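Oligoribonuclease (Colwellia psychrerythraea, PDB 6A4D) hydrolyses small RNAs, probably as a 3'-to-5' exoribonuclease of the DEDD type built on an RNase H-like fold. Local coordinates at residues A[117-120]-A[126-129]; A[10-15]-A[98-103]; A[48-53]-A[72-77]; A[32-35]-A[41-44]. The protein carries 1 engineered substitution. One frame throughout, in Å; residues are numbered along the deposited sequence.

Contact 1. Residues A[117-120]-A[126-129]; sequences RFIN and FEDH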
loop_
_atom_site.group_PDB
_atom_site.type_symbol
_atom_site.label_atom_id
_atom_site.label_comp_id
_atom_site.label_asym_id
_atom_site.label_seq_id
_atom_site.Cartn_x
_atom_site.Cartn_y
_atom_site.Cartn_z
ATOM N N ARG A 117 -0.471 -5.805 5.911
ATOM C CA ARG A 117 -1.565 -6.738 6.212
ATOM C C ARG A 117 -1.242 -7.757 7.313
ATOM O O ARG A 117 -2.084 -8.042 8.182
ATOM C CB ARG A 117 -1.949 -7.534 4.978
ATOM C CG ARG A 117 -2.623 -6.745 3.899
ATOM C CD ARG A 117 -2.765 -7.600 2.632
ATOM N NE ARG A 117 -3.937 -8.505 2.663
ATOM C CZ ARG A 117 -4.106 -9.567 1.876
ATOM N NH1 ARG A 117 -3.168 -9.943 1.002
ATOM N NH2 ARG A 117 -5.214 -10.284 1.994
ATOM N N PHE A 118 -0.067 -8.376 7.228
ATOM C CA PHE A 118 0.314 -9.351 8.212
ATOM C C PHE A 118 0.711 -8.585 9.489
ATOM O O PHE A 118 0.469 -9.064 10.596
ATOM C CB PHE A 118 1.507 -10.182 7.750
ATOM C CG PHE A 118 1.172 -11.228 6.737
ATOM C CD1 PHE A 118 0.974 -10.888 5.387
ATOM C CD2 PHE A 118 1.122 -12.570 7.095
ATOM C CE1 PHE A 118 0.662 -11.873 4.438
ATOM C CE2 PHE A 118 0.832 -13.570 6.142
ATOM C CZ PHE A 118 0.614 -13.215 4.814
ATOM N N ILE A 119 1.381 -7.420 9.340
ATOM C CA ILE A 119 1.816 -6.659 10.516
ATOM C C ILE A 119 0.565 -6.251 11.293
ATOM O O ILE A 119 0.501 -6.396 12.521
ATOM C CB ILE A 119 2.633 -5.409 10.145
ATOM C CG1 ILE A 119 3.968 -5.789 9.508
ATOM C CG2 ILE A 119 2.873 -4.508 11.362
ATOM C CD1 ILE A 119 5.058 -6.143 10.449
ATOM N N ASN A 120 -0.427 -5.765 10.567
ATOM C CA ASN A 120 -1.664 -5.333 11.166
ATOM C C ASN A 120 -2.374 -6.479 11.890
ATOM O O ASN A 120 -2.740 -6.305 13.008
ATOM C CB ASN A 120 -2.616 -4.683 10.140
ATOM C CG ASN A 120 -4.054 -4.547 10.656
ATOM O OD1 ASN A 120 -4.789 -5.545 10.780
ATOM N ND2 ASN A 120 -4.457 -3.332 10.958
ATOM N N PHE A 126 3.290 -3.124 17.029
ATOM C CA PHE A 126 4.340 -2.613 16.144
ATOM C C PHE A 126 3.732 -1.713 15.053
ATOM O O PHE A 126 4.256 -0.621 14.803
ATOM C CB PHE A 126 5.135 -3.770 15.643
ATOM C CG PHE A 126 6.244 -3.412 14.744
ATOM C CD1 PHE A 126 7.289 -2.612 15.188
ATOM C CD2 PHE A 126 6.264 -3.883 13.451
ATOM C CE1 PHE A 126 8.352 -2.286 14.359
ATOM C CE2 PHE A 126 7.330 -3.573 12.613
ATOM C CZ PHE A 126 8.376 -2.774 13.066
ATOM N N GLU A 127 2.583 -2.083 14.492
ATOM C CA GLU A 127 1.958 -1.255 13.442
ATOM C C GLU A 127 1.656 0.163 13.937
ATOM O O GLU A 127 1.673 1.147 13.136
ATOM C CB GLU A 127 0.663 -1.856 12.856
ATOM C CG GLU A 127 0.402 -1.339 11.439
ATOM C CD GLU A 127 -1.032 -1.432 10.982
ATOM O OE1 GLU A 127 -1.304 -0.936 9.848
ATOM O OE2 GLU A 127 -1.877 -2.006 11.732
ATOM N N ASP A 128 1.361 0.290 15.237
ATOM C CA ASP A 128 0.945 1.596 15.775
ATOM C C ASP A 128 2.087 2.595 15.814
ATOM O O ASP A 128 1.843 3.781 15.923
ATOM C CB ASP A 128 0.308 1.478 17.149
ATOM C CG ASP A 128 -1.022 0.692 17.126
ATOM O OD1 ASP A 128 -1.766 0.750 16.105
ATOM O OD2 ASP A 128 -1.335 0.048 18.154
ATOM N N HIS A 129 3.322 2.142 15.725
ATOM C CA HIS A 129 4.425 3.070 15.694
ATOM C C HIS A 129 4.535 3.881 14.358
ATOM O O HIS A 129 5.170 4.913 14.317
ATOM C CB HIS A 129 5.724 2.389 16.016
ATOM C CG HIS A 129 6.801 3.363 16.361
ATOM N ND1 HIS A 129 6.834 4.025 17.568
ATOM C CD2 HIS A 129 7.828 3.864 15.618
ATOM C CE1 HIS A 129 7.863 4.861 17.568
ATOM N NE2 HIS A 129 8.482 4.783 16.398
#

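Contact 2. Residues A[10-15]-A[98-103]; sequences NLIWLD and EWVPQG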
loop_
_atom_site.group_PDB
_atom_site.type_symbol
_atom_site.label_atom_id
_atom_site.label_comp_id
_atom_site.label_asym_id
_atom_site.label_seq_id
_atom_site.Cartn_x
_atom_site.Cartn_y
_atom_site.Cartn_z
ATOM N N ASN A 10 13.208 10.490 9.721
ATOM C CA ASN A 10 13.708 9.137 9.514
ATOM C C ASN A 10 12.639 8.143 8.918
ATOM O O ASN A 10 11.475 8.206 9.193
ATOM C CB ASN A 10 14.303 8.601 10.787
ATOM C CG ASN A 10 15.524 9.392 11.249
ATOM O OD1 ASN A 10 16.201 10.095 10.451
ATOM N ND2 ASN A 10 15.826 9.273 12.533
ATOM N N LEU A 11 13.101 7.243 8.088
ATOM C CA LEU A 11 12.261 6.256 7.490
ATOM C C LEU A 11 12.496 4.863 8.086
ATOM O O LEU A 11 13.637 4.424 8.207
ATOM C CB LEU A 11 12.509 6.278 5.987
ATOM C CG LEU A 11 12.156 7.592 5.339
ATOM C CD1 LEU A 11 12.767 7.565 3.940
ATOM C CD2 LEU A 11 10.635 7.796 5.343
ATOM N N ILE A 12 11.399 4.152 8.357
ATOM C CA ILE A 12 11.412 2.695 8.754
ATOM C C ILE A 12 11.136 1.763 7.575
ATOM O O ILE A 12 10.005 1.752 6.985
ATOM C CB ILE A 12 10.359 2.419 9.827
ATOM C CG1 ILE A 12 10.554 3.377 11.023
ATOM C CG2 ILE A 12 10.485 0.967 10.283
ATOM C CD1 ILE A 12 9.607 3.144 12.203
ATOM N N TRP A 13 12.167 1.009 7.203
ATOM C CA TRP A 13 12.110 0.046 6.145
ATOM C C TRP A 13 11.961 -1.358 6.716
ATOM O O TRP A 13 12.649 -1.714 7.643
ATOM C CB TRP A 13 13.381 0.062 5.331
ATOM C CG TRP A 13 13.567 1.351 4.673
ATOM C CD1 TRP A 13 13.981 2.509 5.232
ATOM C CD2 TRP A 13 13.328 1.614 3.331
ATOM N NE1 TRP A 13 14.025 3.493 4.301
ATOM C CE2 TRP A 13 13.649 2.970 3.109
ATOM C CE3 TRP A 13 12.921 0.826 2.247
ATOM C CZ2 TRP A 13 13.495 3.577 1.890
ATOM C CZ3 TRP A 13 12.804 1.451 0.997
ATOM C CH2 TRP A 13 13.080 2.804 0.844
ATOM N N LEU A 14 11.083 -2.168 6.151
ATOM C CA LEU A 14 11.052 -3.547 6.564
ATOM C C LEU A 14 10.724 -4.532 5.497
ATOM O O LEU A 14 10.217 -4.211 4.413
ATOM C CB LEU A 14 10.144 -3.702 7.753
ATOM C CG LEU A 14 8.716 -3.245 7.678
ATOM C CD1 LEU A 14 7.898 -4.334 7.054
ATOM C CD2 LEU A 14 8.189 -2.991 9.087
ATOM N N ASP A 15 11.025 -5.776 5.801
ATOM C CA ASP A 15 10.632 -6.844 4.922
ATOM C C ASP A 15 10.282 -8.029 5.780
ATOM O O ASP A 15 10.863 -8.205 6.836
ATOM C CB ASP A 15 11.745 -7.161 3.930
ATOM C CG ASP A 15 11.390 -8.323 2.979
ATOM O OD1 ASP A 15 10.347 -8.216 2.285
ATOM O OD2 ASP A 15 12.158 -9.329 2.955
ATOM N N GLU A 98 13.404 3.839 19.477
ATOM C CA GLU A 98 14.705 4.419 19.625
ATOM C C GLU A 98 15.062 5.352 18.481
ATOM O O GLU A 98 15.709 6.336 18.714
ATOM C CB GLU A 98 15.766 3.316 19.720
ATOM C CG GLU A 98 17.209 3.818 19.856
ATOM C CD GLU A 98 18.131 2.810 20.572
ATOM O OE1 GLU A 98 19.112 2.316 19.961
ATOM O OE2 GLU A 98 17.879 2.494 21.760
ATOM N N TRP A 99 14.674 5.027 17.244
ATOM C CA TRP A 99 15.148 5.768 16.075
ATOM C C TRP A 99 14.204 6.781 15.506
ATOM O O TRP A 99 14.691 7.733 14.830
ATOM C CB TRP A 99 15.626 4.815 15.008
ATOM C CG TRP A 99 16.821 4.153 15.425
ATOM C CD1 TRP A 99 16.922 2.969 16.116
ATOM C CD2 TRP A 99 18.139 4.646 15.271
ATOM N NE1 TRP A 99 18.239 2.673 16.354
ATOM C CE2 TRP A 99 19.012 3.693 15.860
ATOM C CE3 TRP A 99 18.678 5.801 14.701
ATOM C CZ2 TRP A 99 20.393 3.860 15.886
ATOM C CZ3 TRP A 99 20.077 5.969 14.721
ATOM C CH2 TRP A 99 20.910 5.003 15.315
ATOM N N VAL A 100 12.882 6.620 15.720
ATOM C CA VAL A 100 11.948 7.599 15.156
ATOM C C VAL A 100 10.696 7.804 15.972
ATOM O O VAL A 100 10.164 6.865 16.561
ATOM C CB VAL A 100 11.688 7.278 13.637
ATOM C CG1 VAL A 100 11.246 5.855 13.432
ATOM C CG2 VAL A 100 10.728 8.266 12.980
ATOM N N PRO A 101 10.237 9.052 16.064
ATOM C CA PRO A 101 9.006 9.306 16.829
ATOM C C PRO A 101 7.774 8.607 16.247
ATOM O O PRO A 101 7.728 8.392 15.041
ATOM C CB PRO A 101 8.788 10.829 16.719
ATOM C CG PRO A 101 10.071 11.397 16.271
ATOM C CD PRO A 101 10.938 10.304 15.686
ATOM N N GLN A 102 6.801 8.316 17.119
ATOM C CA GLN A 102 5.600 7.638 16.816
ATOM C C GLN A 102 4.817 8.438 15.766
ATOM O O GLN A 102 4.841 9.663 15.755
ATOM C CB GLN A 102 4.824 7.458 18.148
ATOM C CG GLN A 102 3.528 6.639 18.158
ATOM C CD GLN A 102 2.453 7.362 17.403
ATOM O OE1 GLN A 102 2.226 8.553 17.627
ATOM N NE2 GLN A 102 1.802 6.677 16.478
ATOM N N GLY A 103 4.141 7.747 14.856
ATOM C CA GLY A 103 3.267 8.406 13.903
ATOM C C GLY A 103 3.923 9.160 12.766
ATOM O O GLY A 103 3.220 9.815 12.029
#

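Contact 3. Residues A[48-53]-A[72-77]; sequences IFAISQ and SGLTQR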
loop_
_atom_site.group_PDB
_atom_site.type_symbol
_atom_site.label_atom_id
_atom_site.label_comp_id
_atom_site.label_asym_id
_atom_site.label_seq_id
_atom_site.Cartn_x
_atom_site.Cartn_y
_atom_site.Cartn_z
ATOM N N ILE A 48 17.427 -9.209 13.325
ATOM C CA ILE A 48 16.708 -10.089 12.409
ATOM C C ILE A 48 16.075 -11.263 13.198
ATOM O O ILE A 48 16.759 -11.866 14.009
ATOM C CB ILE A 48 17.662 -10.691 11.365
ATOM C CG1 ILE A 48 18.489 -9.596 10.669
ATOM C CG2 ILE A 48 16.888 -11.483 10.324
ATOM C CD1 ILE A 48 19.681 -10.140 9.895
ATOM N N PHE A 49 14.789 -11.579 12.994
ATOM C CA PHE A 49 14.182 -12.765 13.654
ATOM C C PHE A 49 13.584 -13.750 12.693
ATOM O O PHE A 49 12.678 -13.389 11.925
ATOM C CB PHE A 49 13.068 -12.387 14.601
ATOM C CG PHE A 49 13.489 -11.480 15.683
ATOM C CD1 PHE A 49 14.117 -11.977 16.800
ATOM C CD2 PHE A 49 13.286 -10.109 15.570
ATOM C CE1 PHE A 49 14.505 -11.128 17.813
ATOM C CE2 PHE A 49 13.664 -9.261 16.575
ATOM C CZ PHE A 49 14.277 -9.767 17.701
ATOM N N ALA A 50 14.048 -14.996 12.742
ATOM C CA ALA A 50 13.217 -16.090 12.219
ATOM C C ALA A 50 12.286 -16.481 13.368
ATOM O O ALA A 50 12.740 -16.711 14.522
ATOM C CB ALA A 50 14.034 -17.267 11.722
ATOM N N ILE A 51 10.993 -16.491 13.050
ATOM C CA ILE A 51 9.943 -16.761 14.030
ATOM C C ILE A 51 9.741 -18.265 14.134
ATOM O O ILE A 51 9.533 -18.958 13.124
ATOM C CB ILE A 51 8.555 -16.207 13.654
ATOM C CG1 ILE A 51 8.598 -14.721 13.230
ATOM C CG2 ILE A 51 7.584 -16.424 14.833
ATOM C CD1 ILE A 51 9.271 -13.817 14.242
ATOM N N SER A 52 9.746 -18.743 15.372
ATOM C CA SER A 52 9.502 -20.148 15.656
ATOM C C SER A 52 8.135 -20.559 15.151
ATOM O O SER A 52 7.131 -19.868 15.356
ATOM C CB SER A 52 9.590 -20.421 17.169
ATOM O OG SER A 52 9.208 -21.751 17.443
ATOM N N GLN A 53 8.128 -21.662 14.435
ATOM C CA GLN A 53 6.938 -22.307 14.012
ATOM C C GLN A 53 7.198 -23.802 14.171
ATOM O O GLN A 53 8.335 -24.293 14.028
ATOM C CB GLN A 53 6.645 -21.943 12.551
ATOM C CG GLN A 53 6.472 -20.438 12.287
ATOM C CD GLN A 53 5.166 -19.882 12.818
ATOM O OE1 GLN A 53 4.370 -20.608 13.350
ATOM N NE2 GLN A 53 4.924 -18.593 12.635
ATOM N N SER A 72 16.335 -21.465 0.823
ATOM C CA SER A 72 17.189 -20.508 1.561
ATOM C C SER A 72 17.581 -20.875 2.993
ATOM O O SER A 72 18.372 -20.152 3.622
ATOM C CB SER A 72 16.560 -19.108 1.552
ATOM O OG SER A 72 15.810 -18.865 2.730
ATOM N N GLY A 73 17.034 -21.964 3.525
ATOM C CA GLY A 73 17.273 -22.348 4.928
ATOM C C GLY A 73 16.655 -21.373 5.927
ATOM O O GLY A 73 17.161 -21.215 7.058
ATOM N N LEU A 74 15.581 -20.702 5.500
ATOM C CA LEU A 74 14.719 -19.943 6.419
ATOM C C LEU A 74 13.942 -20.983 7.208
ATOM O O LEU A 74 13.978 -20.973 8.444
ATOM C CB LEU A 74 13.754 -19.010 5.677
ATOM C CG LEU A 74 12.668 -18.260 6.471
ATOM C CD1 LEU A 74 13.247 -17.474 7.638
ATOM C CD2 LEU A 74 11.913 -17.309 5.550
ATOM N N THR A 75 13.299 -21.896 6.470
ATOM C CA THR A 75 12.656 -23.068 7.042
ATOM C C THR A 75 13.445 -23.707 8.162
ATOM O O THR A 75 12.868 -24.054 9.201
ATOM C CB THR A 75 12.379 -24.146 6.013
ATOM O OG1 THR A 75 11.638 -23.583 4.936
ATOM C CG2 THR A 75 11.547 -25.271 6.642
ATOM N N GLN A 76 14.754 -23.822 7.968
ATOM C CA GLN A 76 15.608 -24.444 8.962
ATOM C C GLN A 76 15.791 -23.526 10.153
ATOM O O GLN A 76 15.677 -23.979 11.310
ATOM C CB GLN A 76 16.977 -24.844 8.363
ATOM C CG GLN A 76 18.018 -25.384 9.362
ATOM C CD GLN A 76 17.507 -26.517 10.273
ATOM O OE1 GLN A 76 16.628 -27.305 9.909
ATOM N NE2 GLN A 76 18.076 -26.596 11.465
ATOM N N ARG A 77 16.097 -22.250 9.880
ATOM C CA ARG A 77 16.191 -21.262 10.971
ATOM C C ARG A 77 14.901 -21.154 11.798
ATOM O O ARG A 77 14.963 -20.838 12.967
ATOM C CB ARG A 77 16.601 -19.887 10.454
ATOM C CG ARG A 77 18.094 -19.765 10.230
ATOM C CD ARG A 77 18.346 -18.714 9.156
ATOM N NE ARG A 77 17.955 -17.446 9.726
ATOM C CZ ARG A 77 17.254 -16.483 9.138
ATOM N NH1 ARG A 77 16.856 -16.599 7.879
ATOM N NH2 ARG A 77 16.954 -15.380 9.844
#

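Contact 4. Residues A[32-35]-A[41-44]; sequences AIII and NILA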
loop_
_atom_site.group_PDB
_atom_site.type_symbol
_atom_site.label_atom_id
_atom_site.label_comp_id
_atom_site.label_asym_id
_atom_site.label_seq_id
_atom_site.Cartn_x
_atom_site.Cartn_y
_atom_site.Cartn_z
ATOM N N ALA A 32 12.774 -8.345 9.277
ATOM C CA ALA A 32 14.012 -7.518 9.306
ATOM C C ALA A 32 13.615 -6.042 9.183
ATOM O O ALA A 32 12.621 -5.734 8.508
ATOM C CB ALA A 32 14.952 -7.925 8.179
ATOM N N ILE A 33 14.336 -5.160 9.871
ATOM C CA ILE A 33 14.034 -3.718 9.862
ATOM C C ILE A 33 15.337 -2.933 9.620
ATOM O O ILE A 33 16.366 -3.226 10.226
ATOM C CB ILE A 33 13.404 -3.210 11.193
ATOM C CG1 ILE A 33 12.162 -4.007 11.608
ATOM C CG2 ILE A 33 13.084 -1.695 11.149
ATOM C CD1 ILE A 33 11.903 -3.903 13.102
ATOM N N ILE A 34 15.288 -1.926 8.754
ATOM C CA ILE A 34 16.393 -0.965 8.605
ATOM C C ILE A 34 15.822 0.433 8.751
ATOM O O ILE A 34 14.749 0.744 8.262
ATOM C CB ILE A 34 17.108 -1.176 7.266
ATOM C CG1 ILE A 34 17.869 -2.488 7.351
ATOM C CG2 ILE A 34 18.021 0.005 6.927
ATOM C CD1 ILE A 34 18.764 -2.826 6.190
ATOM N N ILE A 35 16.546 1.269 9.462
ATOM C CA ILE A 35 16.240 2.673 9.588
ATOM C C ILE A 35 17.194 3.456 8.697
ATOM O O ILE A 35 18.390 3.208 8.742
ATOM C CB ILE A 35 16.480 3.122 11.028
ATOM C CG1 ILE A 35 15.688 2.220 12.001
ATOM C CG2 ILE A 35 16.109 4.586 11.198
ATOM C CD1 ILE A 35 14.215 2.565 12.092
ATOM N N ASN A 41 20.341 7.341 3.729
ATOM C CA ASN A 41 21.560 6.815 4.367
ATOM C C ASN A 41 21.150 5.895 5.475
ATOM O O ASN A 41 20.379 6.298 6.345
ATOM C CB ASN A 41 22.384 7.950 5.004
ATOM C CG ASN A 41 22.862 8.931 3.985
ATOM O OD1 ASN A 41 23.410 8.528 2.991
ATOM N ND2 ASN A 41 22.569 10.212 4.188
ATOM N N ILE A 42 21.699 4.699 5.478
ATOM C CA ILE A 42 21.333 3.693 6.462
ATOM C C ILE A 42 21.837 4.110 7.838
ATOM O O ILE A 42 23.004 4.265 7.977
ATOM C CB ILE A 42 21.876 2.315 6.012
ATOM C CG1 ILE A 42 21.067 1.861 4.803
ATOM C CG2 ILE A 42 21.735 1.270 7.113
ATOM C CD1 ILE A 42 21.601 0.651 4.080
ATOM N N LEU A 43 20.960 4.386 8.798
ATOM C CA LEU A 43 21.356 4.756 10.159
ATOM C C LEU A 43 21.553 3.571 11.143
ATOM O O LEU A 43 22.303 3.706 12.107
ATOM C CB LEU A 43 20.350 5.666 10.820
ATOM C CG LEU A 43 19.838 6.862 10.073
ATOM C CD1 LEU A 43 18.807 7.584 10.926
ATOM C CD2 LEU A 43 20.964 7.795 9.642
ATOM N N ALA A 44 20.844 2.463 10.931
ATOM C CA ALA A 44 20.802 1.357 11.898
ATOM C C ALA A 44 20.051 0.174 11.320
ATOM O O ALA A 44 19.007 0.341 10.676
ATOM C CB ALA A 44 20.163 1.788 13.207
#

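Contact 1. Residues A[117-120]-A[126-129]
I119 and N120, neighbours on helix 112-122, meet F126 and E127 of the short helix that follows, through an apolar contact and a polar one. With I119 CG1 anti to the carbonyl carbon (chi1 -66°), CD1 reaches the edge of the F126 ring in its plane, 3.9 Å from F126 CD2, while I119 CG2 lies mainly on the aliphatic start of E127, 3.8 Å from E127 CB, and also nears the ring. A branched, apolar residue suits this place because it can fill both spots at once. One residue on, N120 brings its amide nitrogen to the carboxylate of E127. N120 ND2 gives E127 OE2 a weak hydrogen bond of 3.0 Å, bent at 134°, with the two planar groups 76° apart. The amide also donates to E22 of the second subunit, so it links this helix pair to the dimer partner. E127 runs extended beyond CG, and its other oxygen, OE1, is held by a salt bridge to R116. Were E127 replaced by an alanine, R116 would probably lose this charge partner and N120 a weak bond, its amide less restrained. Beneath the polar layer, I119 packs on L16 of strand 11-18, and F126 rests on L14 of that strand, on I31 and I33 of strand 28-36 and on V96 of helix 85-99, so the helix pair lies against the central sheet.

Contact 2. Residues A[10-15]-A[98-103]
Where the central strand 11-18 begins and helix 85-99 runs out, N10 and I12 meet W99 and V100, tying the start of the strand to the end of the helix. The polar link comes from N10: its ND2 donates to W99 O at 3.0 Å, with a nearly straight N-H...O angle of 158° and the oxygen lying almost exactly in the amide plane. Here N10 CG is anti to the carbonyl carbon (chi1 -64°), which leads the amide to the last turn of the helix. The same nitrogen also donates to M4 O, so this buried amide serves two backbone carbonyls that a purely apolar side chain could not satisfy. A leucine of similar size here would probably leave both carbonyls without their donor and the end of the helix less firmly joined to the strand. In the five-stranded sheet of the RNase H-like fold, strand 11-18 holds the middle place, flanked by 28-36 and 107-109, and L11 to L14 are buried and largely apolar. I12 fits that setting, and its CD1 touches V100 CG1 at 3.4 Å, closer than usual van der Waals contact. V100 also packs against N10, CB to CB at 4.1 Å, and its CG2 lies 3.9 Å from N10 O. A compact beta-branched residue can serve both neighbours. Beyond the pair, V100 O accepts a hydrogen bond from H129, and the I12 backbone N donates to S105.

Contact 3. Residues A[48-53]-A[72-77]
A50 and R77 make the heart of this contact, with I48 and L74 beside them. The A50 methyl, CB, lies 3.9 Å from R77 CB and also sits over one face of the R77 guanidinium, offset toward the rim. The arginine can lie across the alanine because its chain bends at chi3 (68°), bringing the charged end back beside the strand. From there R77 NH2 is 3.9 Å from I48 CG2, which approaches obliquely. L74 CD1 adds a lighter apolar touch, 4.2 Å from A50 CB. A small residue at position 50 suits the place: the CA atoms of A50 and R77 are 6.1 Å apart. One shell out, R77 NH2 makes a salt bridge with E30 of the neighbouring strand 28-36, which is likely to hold the guanidinium in this orientation. The first turn of helix 74-80 is set by R77 N bonding to G73 O at 3.2 Å, with G73 at the N-cap. With the positive phi of G73 (67°), easy for a residue without a side chain, and two bonds back into the last turn, the end of helix 63-72 forms a Schellman motif, the junction to helix 74-80, which packs on the outer strand 42-50.

Contact 4. Residues A[32-35]-A[41-44]
A classic beta bulge marks this hairpin: L43 and A44 both stand opposite the single residue I35. I35 O accepts from L43 N at 2.8 Å, and more weakly from A44 N at 3.4 Å. The return bond is far straighter, I35 N to A44 O at 2.9 Å with an N-H...O angle of 173°, and together with the weak A44 N to I35 O bond it makes I35 and A44 an antiparallel hydrogen-bonded pair. Consistent with the bulge, the two short segments run at 118° to each other, far from antiparallel. Side chains back up the ladder. With I34 CG1 anti to the carbonyl carbon (chi1 -70°), I34 CG2 lies anti to N and meets I42 CG2 at 3.9 Å, whereas I35 CG2 touches L43 CD1 at 4.0 Å and I35 CB faces A44 CB. Beta-branched isoleucines suit the extended backbone, and the small A44 lets W99 of helix 85-99 pack directly against it. In the sheet, strand 28-36 lies between 42-50 and 11-18, with I34 bonded through its backbone to W13. I34 packs on L164 and I167 of helix 163-180, while I35 lies on I12 and on F95 and W99 of helix 85-99.

All four contacts gather round one mixed sheet. Contacts 2 and 4 are closest, with centres about 9 Å apart, because contact 2 uses strand 11-18 and contact 4 its neighbour 28-36; W99 also packs on A44. The centre of contact 1 lies about 12 Å from that of contact 2, and H129 meets V100, so helices 85-99, 112-122 and 124-127 meet over the sheet. Contact 3 stands apart, its centre about 24 Å from that of contact 2, on strand 42-50, which it shares with contact 4. Along the chain, contacts 4 and 3 fall between the halves of contact 2, and contact 1 follows. They join sheet and helices in a fold that carries the ligand pockets.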